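Local coordinates for protein tRNA-splicing endonuclease (Sulfolobus tokodaii, PDB 2CV8) that probably cuts precursor tRNAs at both splice sites to release the intron, leaving tRNA halves with 2',3'-cyclic phosphate and 5'-hydroxyl ends, at residues B[12-15]-B[16-19]; B[85-88]-B[89-93]; B[94-97]-B[98-102]. All blocks are in the same frame, centred on the assembly; numbering follows the deposited sequence.

How the contacts relate
Contact 1 caps the first turn of helix 15-25 in the N-terminal domain, whereas contacts 2 and 3 form the two halves of helix 87-99 and its exit in the catalytic C-terminal domain. The centres of contacts 1 and 2 lie about 26 Å apart, on opposite sides of the chain's centre; contact 3 is about 23 Å from contact 1, centre to centre. Contacts 2 and 3 run straight on, from V93 to Y94, with centres about 13 Å apart. Contact 3 comes closest to the predicted active site: the side chain of Y102 is about 6 Å from that of Y117 and 8 Å from that of H125. Contact 3 also meets the second subunit.

Contact 1 (B[12-15]-B[16-19]); sequences IKNI and EDAR
N14 and D17 meet at the N-cap of helix 15-25, where the chain leaves strand 9-12 and turns into its first helical turn. N14 OD1 takes the D17 N-H in a nearly straight capping bond (165°). With CG anti to the backbone nitrogen (chi1 171°), the N14 amide folds back over the start of the helix and brings OD1 to the D17 amide. The D17 carboxylate crosses the N14 side chain at about a right angle, the two flat groups turned 46° apart. The helix proper then starts with A18 N to N14 O (2.8 Å) and R19 N to I15 O (2.8 Å). Beneath the turn, I12 CG2 lies 3.8 Å from A18 CB, and both side chains rest on L46 of the neighbouring strand 46-49. R19 runs out alongside I15, pointing the same way. Its CB is 3.4 Å and its CG 3.3 Å from I15 O; CD lies between the two, about as near to I15 O as to I15 CG2 (3.9 Å). At the end of the extended chain NE donates to I42 O, which ties R19 to the loop before strand 46-49, while NH1 has a long, weak ion pair with E40. One face of the guanidinium is covered by I15 CG2, 3.7 Å from R19 NE.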
loop_
_atom_site.group_PDB
_atom_site.type_symbol
_atom_site.label_atom_id
_atom_site.label_comp_id
_atom_site.label_asym_id
_atom_site.label_seq_id
_atom_site.Cartn_x
_atom_site.Cartn_y
_atom_site.Cartn_z
ATOM N N ILE B 12 6.040 33.905 10.424
ATOM C CA ILE B 12 5.053 34.673 11.184
ATOM C C ILE B 12 5.876 35.354 12.278
ATOM O O ILE B 12 6.177 34.737 13.308
ATOM C CB ILE B 12 3.986 33.770 11.858
ATOM C CG1 ILE B 12 3.187 33.003 10.800
ATOM C CG2 ILE B 12 3.046 34.631 12.718
ATOM C CD1 ILE B 12 2.260 33.868 9.976
ATOM N N LYS B 13 6.236 36.619 12.049
ATOM C CA LYS B 13 7.060 37.387 12.988
ATOM C C LYS B 13 6.372 37.880 14.257
ATOM O O LYS B 13 7.003 37.972 15.303
ATOM C CB LYS B 13 7.707 38.565 12.253
ATOM C CG LYS B 13 6.725 39.440 11.492
ATOM C CD LYS B 13 7.431 40.248 10.410
ATOM C CE LYS B 13 8.050 39.330 9.351
ATOM N NZ LYS B 13 8.651 40.070 8.198
ATOM N N ASN B 14 5.085 38.197 14.174
ATOM C CA ASN B 14 4.343 38.664 15.344
ATOM C C ASN B 14 3.957 37.484 16.241
ATOM O O ASN B 14 3.277 36.562 15.794
ATOM C CB ASN B 14 3.080 39.413 14.896
ATOM C CG ASN B 14 2.156 39.745 16.051
ATOM O OD1 ASN B 14 1.668 38.857 16.748
ATOM N ND2 ASN B 14 1.907 41.033 16.259
ATOM N N ILE B 15 4.373 37.516 17.506
ATOM C CA ILE B 15 4.058 36.429 18.440
ATOM C C ILE B 15 2.569 36.250 18.769
ATOM O O ILE B 15 2.116 35.125 18.993
ATOM C CB ILE B 15 4.851 36.568 19.766
ATOM C CG1 ILE B 15 6.332 36.294 19.510
ATOM C CG2 ILE B 15 4.331 35.577 20.800
ATOM C CD1 ILE B 15 7.145 36.169 20.765
ATOM N N GLU B 16 1.807 37.337 18.813
ATOM C CA GLU B 16 0.378 37.217 19.081
ATOM C C GLU B 16 -0.231 36.461 17.904
ATOM O O GLU B 16 -0.914 35.446 18.084
ATOM C CB GLU B 16 -0.285 38.594 19.187
ATOM C CG GLU B 16 0.113 39.397 20.407
ATOM C CD GLU B 16 -0.614 40.724 20.479
ATOM O OE1 GLU B 16 -1.863 40.713 20.544
ATOM O OE2 GLU B 16 0.061 41.777 20.468
ATOM N N ASP B 17 0.024 36.977 16.702
ATOM C CA ASP B 17 -0.466 36.374 15.467
ATOM C C ASP B 17 -0.045 34.914 15.433
ATOM O O ASP B 17 -0.839 34.030 15.100
ATOM C CB ASP B 17 0.119 37.108 14.258
ATOM C CG ASP B 17 -0.494 38.480 14.056
ATOM O OD1 ASP B 17 -0.717 39.186 15.061
ATOM O OD2 ASP B 17 -0.742 38.855 12.890
ATOM N N ALA B 18 1.216 34.674 15.781
ATOM C CA ALA B 18 1.765 33.326 15.819
ATOM C C ALA B 18 0.922 32.443 16.734
ATOM O O ALA B 18 0.328 31.471 16.285
ATOM C CB ALA B 18 3.203 33.365 16.313
ATOM N N ARG B 19 0.866 32.790 18.017
ATOM C CA ARG B 19 0.090 32.025 18.993
ATOM C C ARG B 19 -1.365 31.807 18.589
ATOM O O ARG B 19 -1.963 30.797 18.959
ATOM C CB ARG B 19 0.131 32.714 20.359
ATOM C CG ARG B 19 1.470 32.611 21.053
ATOM C CD ARG B 19 1.477 33.381 22.354
ATOM N NE ARG B 19 2.710 33.162 23.106
ATOM C CZ ARG B 19 2.994 33.760 24.258
ATOM N NH1 ARG B 19 2.133 34.617 24.788
ATOM N NH2 ARG B 19 4.134 33.490 24.885
#

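Contact 2 (B[85-88]-B[89-93]); sequences PRFR and ILYSV
F87 and Y91, one helical turn apart near the start of helix 87-99, form the buried side of this contact together with L90. Both rings leave the helix in the same direction, each with CG anti to its own backbone nitrogen, and their planes are 6° from parallel. They are slid apart, with centroids 6.0 Å from each other, so they barely overlap; the F87 ring instead receives Y91 CB over one face, near the rim, 4.0 Å from CE2. L90 turns instead to R86: its CD2 lies over one face of the R86 guanidinium, 3.8 Å from R86 NH2. The bend in R86 at chi3 (57°) brings the guanidinium back across I89 and L90, with I89 CD1 3.7 Å from NE; R86 NH2 forms a salt bridge with D113 and also donates to A132 O. Cut back to an alanine, L90 would probably leave that guanidinium face uncovered and open a gap toward I51 and A132. The solvent side is carried by R86 and R88, both exposed. R88 stretches out from CG to NE, while its carbonyl is held by S92: S92 OG (2.8 Å) and S92 N (3.1 Å) reach R88 O from opposite faces of the carbonyl plane. The side chains of F87, L90 and Y91 pack against helix 50-58, and those of F87 and Y91 also against helix 73-83, while I89, L90 and V93 face strand 128-134 of the catalytic sheet.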
loop_
_atom_site.group_PDB
_atom_site.type_symbol
_atom_site.label_atom_id
_atom_site.label_comp_id
_atom_site.label_asym_id
_atom_site.label_seq_id
_atom_site.Cartn_x
_atom_site.Cartn_y
_atom_site.Cartn_z
ATOM N N PRO B 85 8.360 19.625 -4.098
ATOM C CA PRO B 85 8.127 18.431 -4.921
ATOM C C PRO B 85 6.860 17.728 -4.428
ATOM O O PRO B 85 6.652 17.584 -3.224
ATOM C CB PRO B 85 9.378 17.580 -4.671
ATOM C CG PRO B 85 10.425 18.584 -4.300
ATOM C CD PRO B 85 9.664 19.541 -3.414
ATOM N N ARG B 86 6.022 17.285 -5.353
ATOM C CA ARG B 86 4.774 16.607 -4.996
ATOM C C ARG B 86 3.775 17.556 -4.325
ATOM O O ARG B 86 2.826 17.123 -3.660
ATOM C CB ARG B 86 5.060 15.415 -4.078
ATOM C CG ARG B 86 5.935 14.337 -4.712
ATOM C CD ARG B 86 6.477 13.395 -3.652
ATOM N NE ARG B 86 5.402 12.775 -2.882
ATOM C CZ ARG B 86 5.413 12.634 -1.558
ATOM N NH1 ARG B 86 6.449 13.072 -0.845
ATOM N NH2 ARG B 86 4.385 12.056 -0.945
ATOM N N PHE B 87 3.979 18.854 -4.524
ATOM C CA PHE B 87 3.106 19.848 -3.933
ATOM C C PHE B 87 1.634 19.602 -4.238
ATOM O O PHE B 87 0.804 19.675 -3.335
ATOM C CB PHE B 87 3.475 21.256 -4.399
ATOM C CG PHE B 87 2.635 22.336 -3.758
ATOM C CD1 PHE B 87 2.995 22.882 -2.522
ATOM C CD2 PHE B 87 1.441 22.756 -4.356
ATOM C CE1 PHE B 87 2.181 23.821 -1.890
ATOM C CE2 PHE B 87 0.614 23.697 -3.730
ATOM C CZ PHE B 87 0.986 24.229 -2.494
ATOM N N ARG B 88 1.307 19.324 -5.498
ATOM C CA ARG B 88 -0.080 19.088 -5.880
ATOM C C ARG B 88 -0.738 17.956 -5.100
ATOM O O ARG B 88 -1.825 18.137 -4.536
ATOM C CB ARG B 88 -0.204 18.795 -7.379
ATOM C CG ARG B 88 -0.023 20.002 -8.278
ATOM C CD ARG B 88 -0.707 19.778 -9.620
ATOM N NE ARG B 88 -0.478 20.887 -10.540
ATOM C CZ ARG B 88 0.654 21.083 -11.207
ATOM N NH1 ARG B 88 1.666 20.235 -11.063
ATOM N NH2 ARG B 88 0.779 22.132 -12.011
ATOM N N ILE B 89 -0.097 16.793 -5.050
ATOM C CA ILE B 89 -0.717 15.692 -4.341
ATOM C C ILE B 89 -0.675 15.905 -2.847
ATOM O O ILE B 89 -1.600 15.484 -2.140
ATOM C CB ILE B 89 -0.079 14.333 -4.697
ATOM C CG1 ILE B 89 1.382 14.296 -4.283
ATOM C CG2 ILE B 89 -0.196 14.095 -6.178
ATOM C CD1 ILE B 89 2.001 12.922 -4.430
ATOM N N LEU B 90 0.382 16.567 -2.366
ATOM C CA LEU B 90 0.523 16.836 -0.933
ATOM C C LEU B 90 -0.504 17.843 -0.426
ATOM O O LEU B 90 -1.064 17.675 0.657
ATOM C CB LEU B 90 1.929 17.344 -0.609
ATOM C CG LEU B 90 3.055 16.304 -0.655
ATOM C CD1 LEU B 90 4.373 16.991 -0.445
ATOM C CD2 LEU B 90 2.831 15.224 0.388
ATOM N N TYR B 91 -0.756 18.889 -1.205
ATOM C CA TYR B 91 -1.735 19.881 -0.795
ATOM C C TYR B 91 -3.142 19.287 -0.892
ATOM O O TYR B 91 -4.021 19.595 -0.086
ATOM C CB TYR B 91 -1.650 21.146 -1.658
ATOM C CG TYR B 91 -2.703 22.163 -1.276
ATOM C CD1 TYR B 91 -2.572 22.934 -0.115
ATOM C CD2 TYR B 91 -3.880 22.289 -2.018
ATOM C CE1 TYR B 91 -3.591 23.803 0.297
ATOM C CE2 TYR B 91 -4.900 23.143 -1.612
ATOM C CZ TYR B 91 -4.750 23.899 -0.455
ATOM O OH TYR B 91 -5.764 24.742 -0.058
ATOM N N SER B 92 -3.355 18.432 -1.883
ATOM C CA SER B 92 -4.661 17.809 -2.055
ATOM C C SER B 92 -5.049 16.993 -0.835
ATOM O O SER B 92 -6.187 17.087 -0.367
ATOM C CB SER B 92 -4.679 16.926 -3.307
ATOM O OG SER B 92 -4.591 17.725 -4.479
ATOM N N VAL B 93 -4.113 16.200 -0.311
ATOM C CA VAL B 93 -4.416 15.401 0.873
ATOM C C VAL B 93 -4.453 16.306 2.110
ATOM O O VAL B 93 -5.330 16.158 2.967
ATOM C CB VAL B 93 -3.373 14.268 1.125
ATOM C CG1 VAL B 93 -3.807 13.421 2.323
ATOM C CG2 VAL B 93 -3.241 13.375 -0.092
#

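Contact 3 (B[94-97]-B[98-102]); sequences YEDL and REKGY
L97 O is gripped from the helix exit by two backbone amides: Y102 N donates a sound bond (3.2 Å), and K100 N a weak one. The Y102 ring turns its edge to the same oxygen, with CD1 3.3 Å from L97 O. Further back, R98 N bonds to Y94 O and E99 N to E95 O. K100, extended beyond CG, crosses D96 obliquely; the salt bridge joins K100 NZ to D96 OD1 (3.1 Å), meeting the oxygen on its syn side, 17° out of the carboxylate plane. D96 OD1 is also hydrogen-bonded to Y172 OH of strand 170-178, so two partners hold the carboxylate in place. Helix 87-99 ends here in a Schellman motif: the Y102 N to L97 O bond encloses a shorter one, G101 N to R98 O (2.9 Å), and G101 takes a positive phi of 96°, where a side chain would jam against the preceding carbonyl oxygen. On the buried flank R98 runs alongside the Y94 ring, pointing the same way, and its bend at chi2 (79°) brings CD to 3.7 Å from Y94 CZ. The R98 guanidinium makes a cation-pi contact with Y27. E99 is held by Y55 and K59. At the subunit interface K100 NZ forms a second salt bridge, to the terminal carboxylate of M180 of the second subunit, and Y102 OH bonds weakly to O of that same M180.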
loop_
_atom_site.group_PDB
_atom_site.type_symbol
_atom_site.label_atom_id
_atom_site.label_comp_id
_atom_site.label_asym_id
_atom_site.label_seq_id
_atom_site.Cartn_x
_atom_site.Cartn_y
_atom_site.Cartn_z
ATOM N N TYR B 94 -3.514 17.244 2.208
ATOM C CA TYR B 94 -3.505 18.135 3.360
ATOM C C TYR B 94 -4.860 18.797 3.506
ATOM O O TYR B 94 -5.506 18.705 4.557
ATOM C CB TYR B 94 -2.466 19.242 3.218
ATOM C CG TYR B 94 -2.419 20.128 4.446
ATOM C CD1 TYR B 94 -1.652 19.782 5.548
ATOM C CD2 TYR B 94 -3.192 21.270 4.523
ATOM C CE1 TYR B 94 -1.656 20.552 6.698
ATOM C CE2 TYR B 94 -3.216 22.050 5.673
ATOM C CZ TYR B 94 -2.447 21.684 6.759
ATOM O OH TYR B 94 -2.515 22.426 7.909
ATOM N N GLU B 95 -5.271 19.470 2.436
ATOM C CA GLU B 95 -6.534 20.189 2.387
ATOM C C GLU B 95 -7.739 19.302 2.683
ATOM O O GLU B 95 -8.549 19.617 3.554
ATOM C CB GLU B 95 -6.699 20.826 1.013
ATOM C CG GLU B 95 -7.960 21.628 0.859
ATOM C CD GLU B 95 -8.162 22.069 -0.568
ATOM O OE1 GLU B 95 -8.312 21.177 -1.436
ATOM O OE2 GLU B 95 -8.164 23.297 -0.818
ATOM N N ASP B 96 -7.853 18.200 1.945
ATOM C CA ASP B 96 -8.961 17.270 2.106
ATOM C C ASP B 96 -9.070 16.802 3.545
ATOM O O ASP B 96 -10.151 16.802 4.130
ATOM C CB ASP B 96 -8.765 16.074 1.177
ATOM C CG ASP B 96 -9.928 15.075 1.224
ATOM O OD1 ASP B 96 -9.795 14.021 1.887
ATOM O OD2 ASP B 96 -10.971 15.341 0.586
ATOM N N LEU B 97 -7.945 16.407 4.121
ATOM C CA LEU B 97 -7.954 15.941 5.487
ATOM C C LEU B 97 -8.256 17.073 6.444
ATOM O O LEU B 97 -9.012 16.910 7.405
ATOM C CB LEU B 97 -6.615 15.300 5.836
ATOM C CG LEU B 97 -6.395 13.916 5.217
ATOM C CD1 LEU B 97 -5.139 13.285 5.798
ATOM C CD2 LEU B 97 -7.599 13.032 5.504
ATOM N N ARG B 98 -7.671 18.229 6.176
ATOM C CA ARG B 98 -7.888 19.375 7.036
ATOM C C ARG B 98 -9.360 19.800 6.947
ATOM O O ARG B 98 -10.010 20.079 7.956
ATOM C CB ARG B 98 -6.975 20.516 6.597
ATOM C CG ARG B 98 -6.607 21.445 7.708
ATOM C CD ARG B 98 -5.508 20.872 8.580
ATOM N NE ARG B 98 -5.564 21.460 9.915
ATOM C CZ ARG B 98 -4.542 21.533 10.761
ATOM N NH1 ARG B 98 -3.353 21.064 10.432
ATOM N NH2 ARG B 98 -4.716 22.073 11.949
ATOM N N GLU B 99 -9.886 19.816 5.727
ATOM C CA GLU B 99 -11.268 20.206 5.486
ATOM C C GLU B 99 -12.239 19.261 6.179
ATOM O O GLU B 99 -13.359 19.646 6.515
ATOM C CB GLU B 99 -11.545 20.235 3.983
ATOM C CG GLU B 99 -12.664 21.184 3.591
ATOM C CD GLU B 99 -12.337 22.641 3.878
ATOM O OE1 GLU B 99 -13.233 23.496 3.735
ATOM O OE2 GLU B 99 -11.184 22.939 4.243
ATOM N N LYS B 100 -11.802 18.027 6.395
ATOM C CA LYS B 100 -12.624 17.024 7.063
ATOM C C LYS B 100 -12.526 17.129 8.577
ATOM O O LYS B 100 -13.125 16.334 9.301
ATOM C CB LYS B 100 -12.232 15.611 6.611
ATOM C CG LYS B 100 -12.779 15.257 5.252
ATOM C CD LYS B 100 -12.350 13.881 4.775
ATOM C CE LYS B 100 -12.826 13.657 3.337
ATOM N NZ LYS B 100 -12.320 12.390 2.758
ATOM N N GLY B 101 -11.753 18.095 9.056
ATOM C CA GLY B 101 -11.643 18.285 10.489
ATOM C C GLY B 101 -10.483 17.660 11.233
ATOM O O GLY B 101 -10.382 17.830 12.445
ATOM N N TYR B 102 -9.616 16.930 10.542
ATOM C CA TYR B 102 -8.473 16.333 11.224
ATOM C C TYR B 102 -7.423 17.425 11.433
ATOM O O TYR B 102 -7.449 18.463 10.769
ATOM C CB TYR B 102 -7.839 15.209 10.390
ATOM C CG TYR B 102 -8.725 14.024 10.073
ATOM C CD1 TYR B 102 -9.684 14.092 9.064
ATOM C CD2 TYR B 102 -8.574 12.812 10.758
ATOM C CE1 TYR B 102 -10.467 12.981 8.738
ATOM C CE2 TYR B 102 -9.352 11.699 10.437
ATOM C CZ TYR B 102 -10.296 11.786 9.424
ATOM O OH TYR B 102 -11.061 10.682 9.084
#